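Local coordinates for protein prolyl-tRNA synthetase (PDB 3IAL) that probably joins L-proline to its cognate tRNA at the expense of ATP, and is held here with the prolyl-adenylate intermediate bound, at residues Asp227-Cys232 / Ala434-Met439; Leu459-Phe464 / Val509-Cys514. One frame throughout, in Å; residues are numbered along the deposited sequence.

How the contacts relate
Both contacts are largely buried. Contact 1 lies nearer the centre of the chain and joins two different parts of the protein: the end of a strand of the class II core and the end of helix 416-438. Contact 2 lies farther out and stays inside the C-terminal region, where two antiparallel strands pair. Their chemistry differs accordingly. Contact 1 has no direct hydrogen bond and relies on apolar side chains and one water. Contact 2 is a run of backbone hydrogen bonds with a cation-pi stack on one face. The two meet where Met439 O lies 2.7 Å from Leu459 N, a probable hydrogen bond, and where Val229 packs on Leu459.

Contact 1 of 2, residues Asp227-Cys232 / Ala434-Met439; sequences DVVMPC and AFHNSM
One water bridges Val229 and His436. It accepts the backbone N-H of Val229, at 2.9 Å from N to water oxygen. It also bonds to His436 ND1 at 2.7 Å and lies in the plane of the imidazole, at its edge. No direct hydrogen bond joins the two segments, so this water is their polar link. Most of the remaining contact is apolar. Val229 points toward the helix and is the centre of the packing. Its CG1 branch lies anti to the backbone N (chi1 -180°). This turns Val229 CG1 into the corner formed by Phe435 and Met439, 3.8 Å from Phe435 CE2 and 3.8 Å from Met439 CB. The Phe435 ring also turns its edge to two backbone carbonyl oxygens. Phe435 CE2 is 3.7 Å from Val229 O, and Phe435 CZ is 3.9 Å from Met230 O. Met439 CG sits over one face of the same ring, toward its rim. The Met439 side chain folds back on itself, which brings Met439 CE to 4.0 Å from Val229 CG1. Ser438 OG donates to Phe435 O at 2.8 Å. Asp227, at the other end of the strand segment, makes salt bridges with Arg211 and Arg487. The contact is a strand end packed on a helix end. It joins the antiparallel sheet of the class II synthetase core to helix 416-438, which leads into the C-terminal part of the chain.

Contact 2 of 2, residues Leu459-Phe464 / Val509-Cys514; sequences LARFPF and VCYMYC
Two antiparallel strands of the C-terminal region of prolyl-tRNA synthetase pair here, with a classic beta bulge at one end. Strand 459-464 runs against strand 510-514. Ala460 with Cys514, Phe462 with Met512 and Phe464 with Cys510 are the hydrogen-bonded pairs. Ala460 N gives a nearly straight bond to Cys514 O (2.8 Å, 177°). At the bulge, two residues, Val509 and Cys510, stand opposite the single residue Phe464, and both turn their N-H groups to its carbonyl oxygen. Val509 N donates to Phe464 O at 3.0 Å, while the bond from Cys510 N to that oxygen is weak. On the face that carries Phe462, Phe464 and Met512, the contact is apolar. Met512 CB sits over the Phe462 ring in a CH-pi contact, 3.9 Å from the ring centroid. Met512 CG meets Phe464 CD2 at 3.5 Å. Helix 446-455 also lies against this face, with Ile449 touching Ala460, Phe462 and Cys514. The other face holds Arg461, Tyr511 and Tyr513. Arg461 is extended, with CG anti to the backbone N (chi1 -174°), and its chain runs alongside Tyr513. Its CG lies over the face of that ring. Its NE makes a weak bond to Tyr513 OH. Glu493 ties this group together: it takes a salt bridge from Arg461 NH2 and a hydrogen bond with Tyr513 OH. Asn442 holds Arg461 NH1, and Glu499 bonds Tyr511 OH. The Arg461 guanidinium lies almost flat on Tyr511 in a cation-pi stack, planes 21° apart. Arg461 CZ is 4.0 Å from the Tyr511 ring centroid, and Arg461 NH2 is 3.3 Å from Tyr511 CD2.

Contact 1 of 2, residues Asp227-Cys232 / Ala434-Met439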
# COMPACT_ATOMS: atom_id res chain seq x y z
N ASP B 227 -25.74 -0.73 0.23
CA ASP B 227 -26.22 0.63 0.00
C ASP B 227 -26.31 1.37 1.34
O ASP B 227 -27.16 1.04 2.17
CB ASP B 227 -27.60 0.61 -0.66
CG ASP B 227 -27.54 0.43 -2.15
OD1 ASP B 227 -26.45 0.60 -2.74
OD2 ASP B 227 -28.60 0.15 -2.74
N VAL B 228 -25.45 2.36 1.54
CA VAL B 228 -25.34 3.02 2.84
C VAL B 228 -26.12 4.33 2.83
O VAL B 228 -25.89 5.18 1.99
CB VAL B 228 -23.87 3.31 3.18
CG1 VAL B 228 -23.76 4.17 4.44
CG2 VAL B 228 -23.10 1.99 3.35
N VAL B 229 -27.03 4.49 3.78
CA VAL B 229 -27.75 5.75 3.92
C VAL B 229 -26.80 6.86 4.42
O VAL B 229 -26.17 6.74 5.47
CB VAL B 229 -28.94 5.64 4.88
CG1 VAL B 229 -29.64 7.00 4.98
CG2 VAL B 229 -29.90 4.55 4.42
N MET B 230 -26.72 7.93 3.63
CA MET B 230 -25.90 9.10 3.96
C MET B 230 -26.76 10.17 4.64
O MET B 230 -27.99 10.12 4.54
CB MET B 230 -25.26 9.64 2.69
CG MET B 230 -24.28 8.65 2.05
SD MET B 230 -22.71 8.58 2.94
CE MET B 230 -22.00 10.14 2.44
N PRO B 231 -26.13 11.14 5.32
CA PRO B 231 -26.90 12.15 6.07
C PRO B 231 -27.87 12.99 5.24
O PRO B 231 -28.81 13.52 5.79
CB PRO B 231 -25.82 13.05 6.70
CG PRO B 231 -24.61 12.19 6.77
CD PRO B 231 -24.68 11.25 5.59
N CYS B 232 -27.63 13.10 3.93
CA CYS B 232 -28.55 13.80 3.02
C CYS B 232 -29.81 12.99 2.70
O CYS B 232 -30.76 13.53 2.17
CB CYS B 232 -27.84 14.16 1.71
SG CYS B 232 -27.14 12.71 0.82
N ALA B 434 -28.69 3.17 14.78
CA ALA B 434 -30.00 3.77 15.03
C ALA B 434 -30.37 4.66 13.84
O ALA B 434 -31.50 4.63 13.38
CB ALA B 434 -29.99 4.58 16.33
N PHE B 435 -29.39 5.41 13.33
CA PHE B 435 -29.63 6.27 12.18
C PHE B 435 -30.06 5.49 10.95
O PHE B 435 -31.01 5.87 10.27
CB PHE B 435 -28.40 7.10 11.83
CG PHE B 435 -28.57 7.88 10.56
CD1 PHE B 435 -29.42 8.99 10.53
CD2 PHE B 435 -27.93 7.51 9.40
CE1 PHE B 435 -29.60 9.71 9.36
CE2 PHE B 435 -28.10 8.23 8.23
CZ PHE B 435 -28.93 9.33 8.21
N HIS B 436 -29.35 4.40 10.66
CA HIS B 436 -29.72 3.51 9.57
C HIS B 436 -31.14 2.98 9.76
O HIS B 436 -31.99 3.10 8.87
CB HIS B 436 -28.75 2.33 9.44
CG HIS B 436 -29.23 1.27 8.51
ND1 HIS B 436 -28.91 1.26 7.17
CD2 HIS B 436 -30.04 0.20 8.71
CE1 HIS B 436 -29.49 0.22 6.59
NE2 HIS B 436 -30.18 -0.44 7.50
N ASN B 437 -31.40 2.40 10.94
CA ASN B 437 -32.72 1.83 11.24
C ASN B 437 -33.86 2.84 11.11
O ASN B 437 -34.95 2.50 10.65
CB ASN B 437 -32.72 1.16 12.63
CG ASN B 437 -31.84 -0.08 12.69
OD1 ASN B 437 -31.65 -0.77 11.69
ND2 ASN B 437 -31.30 -0.38 13.87
N SER B 438 -33.60 4.09 11.49
CA SER B 438 -34.56 5.18 11.33
C SER B 438 -34.80 5.59 9.86
O SER B 438 -35.80 6.26 9.56
CB SER B 438 -34.11 6.41 12.14
OG SER B 438 -33.20 7.22 11.40
N MET B 439 -33.88 5.21 8.97
CA MET B 439 -33.95 5.56 7.54
C MET B 439 -34.29 4.35 6.66
O MET B 439 -33.91 4.28 5.49
CB MET B 439 -32.63 6.21 7.11
CG MET B 439 -32.37 7.55 7.78
SD MET B 439 -33.51 8.84 7.26
CE MET B 439 -32.61 9.58 5.91
O HOH W 1 -26.96 2.71 6.09

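Contact 2 of 2, residues Leu459-Phe464 / Val509-Cys514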
# COMPACT_ATOMS: atom_id res chain seq x y z
N LEU B 459 -34.18 4.80 2.81
CA LEU B 459 -34.69 3.67 2.04
C LEU B 459 -36.19 3.51 2.27
O LEU B 459 -36.66 3.60 3.41
CB LEU B 459 -33.94 2.39 2.43
CG LEU B 459 -32.46 2.37 2.04
CD1 LEU B 459 -31.60 1.55 3.02
CD2 LEU B 459 -32.29 1.85 0.60
N ALA B 460 -36.94 3.31 1.19
CA ALA B 460 -38.36 2.97 1.25
C ALA B 460 -38.51 1.49 0.95
O ALA B 460 -38.16 1.03 -0.14
CB ALA B 460 -39.16 3.80 0.25
N ARG B 461 -39.01 0.75 1.93
CA ARG B 461 -39.13 -0.70 1.86
C ARG B 461 -40.58 -1.06 1.58
O ARG B 461 -41.48 -0.53 2.22
CB ARG B 461 -38.67 -1.31 3.18
CG ARG B 461 -38.60 -2.82 3.21
CD ARG B 461 -38.07 -3.26 4.55
NE ARG B 461 -38.07 -4.71 4.73
CZ ARG B 461 -39.08 -5.43 5.23
NH1 ARG B 461 -40.22 -4.84 5.59
NH2 ARG B 461 -38.96 -6.75 5.36
N PHE B 462 -40.81 -1.94 0.62
CA PHE B 462 -42.17 -2.26 0.20
C PHE B 462 -42.27 -3.65 -0.40
O PHE B 462 -41.38 -4.07 -1.14
CB PHE B 462 -42.70 -1.21 -0.79
CG PHE B 462 -41.90 -1.10 -2.07
CD1 PHE B 462 -42.31 -1.76 -3.22
CD2 PHE B 462 -40.78 -0.30 -2.14
CE1 PHE B 462 -41.59 -1.64 -4.41
CE2 PHE B 462 -40.06 -0.17 -3.32
CZ PHE B 462 -40.46 -0.84 -4.46
N PRO B 463 -43.36 -4.38 -0.09
CA PRO B 463 -43.55 -5.67 -0.76
C PRO B 463 -43.77 -5.44 -2.26
O PRO B 463 -44.39 -4.44 -2.65
CB PRO B 463 -44.79 -6.27 -0.08
CG PRO B 463 -45.45 -5.14 0.65
CD PRO B 463 -44.45 -4.05 0.85
N PHE B 464 -43.25 -6.35 -3.07
CA PHE B 464 -43.24 -6.17 -4.52
C PHE B 464 -43.41 -7.53 -5.20
O PHE B 464 -42.95 -8.55 -4.69
CB PHE B 464 -41.93 -5.49 -4.93
CG PHE B 464 -41.88 -5.05 -6.36
CD1 PHE B 464 -42.76 -4.10 -6.84
CD2 PHE B 464 -40.91 -5.55 -7.22
CE1 PHE B 464 -42.70 -3.67 -8.17
CE2 PHE B 464 -40.84 -5.14 -8.53
CZ PHE B 464 -41.73 -4.20 -9.02
N VAL B 509 -43.64 -11.32 -3.69
CA VAL B 509 -42.59 -12.35 -3.60
C VAL B 509 -41.32 -11.86 -2.90
O VAL B 509 -40.41 -12.64 -2.67
CB VAL B 509 -42.21 -12.91 -4.99
CG1 VAL B 509 -43.42 -13.48 -5.70
CG2 VAL B 509 -41.55 -11.82 -5.85
N CYS B 510 -41.25 -10.57 -2.57
CA CYS B 510 -40.07 -9.99 -1.92
C CYS B 510 -40.38 -8.60 -1.37
O CYS B 510 -41.44 -8.04 -1.66
CB CYS B 510 -38.91 -9.87 -2.92
SG CYS B 510 -39.21 -8.62 -4.23
N TYR B 511 -39.46 -8.06 -0.58
CA TYR B 511 -39.49 -6.64 -0.20
C TYR B 511 -38.40 -5.91 -0.97
O TYR B 511 -37.21 -6.17 -0.79
CB TYR B 511 -39.28 -6.45 1.30
CG TYR B 511 -40.25 -7.23 2.14
CD1 TYR B 511 -41.54 -6.76 2.36
CD2 TYR B 511 -39.89 -8.44 2.71
CE1 TYR B 511 -42.45 -7.48 3.13
CE2 TYR B 511 -40.78 -9.17 3.48
CZ TYR B 511 -42.05 -8.69 3.69
OH TYR B 511 -42.92 -9.43 4.45
N MET B 512 -38.81 -5.00 -1.85
CA MET B 512 -37.87 -4.16 -2.56
C MET B 512 -37.52 -2.96 -1.70
O MET B 512 -38.29 -2.59 -0.80
CB MET B 512 -38.42 -3.71 -3.91
CG MET B 512 -38.34 -4.76 -5.00
SD MET B 512 -36.64 -5.28 -5.32
CE MET B 512 -36.87 -6.27 -6.80
N TYR B 513 -36.35 -2.39 -1.98
CA TYR B 513 -35.89 -1.16 -1.37
C TYR B 513 -35.64 -0.12 -2.45
O TYR B 513 -34.90 -0.37 -3.41
CB TYR B 513 -34.60 -1.38 -0.60
CG TYR B 513 -34.74 -2.21 0.65
CD1 TYR B 513 -34.75 -1.62 1.90
CD2 TYR B 513 -34.83 -3.59 0.57
CE1 TYR B 513 -34.86 -2.38 3.05
CE2 TYR B 513 -34.94 -4.36 1.72
CZ TYR B 513 -34.94 -3.75 2.95
OH TYR B 513 -35.06 -4.51 4.09
N CYS B 514 -36.24 1.05 -2.26
CA CYS B 514 -36.14 2.15 -3.20
C CYS B 514 -35.43 3.30 -2.50
O CYS B 514 -35.62 3.50 -1.30
CB CYS B 514 -37.56 2.55 -3.65
SG CYS B 514 -37.73 4.20 -4.27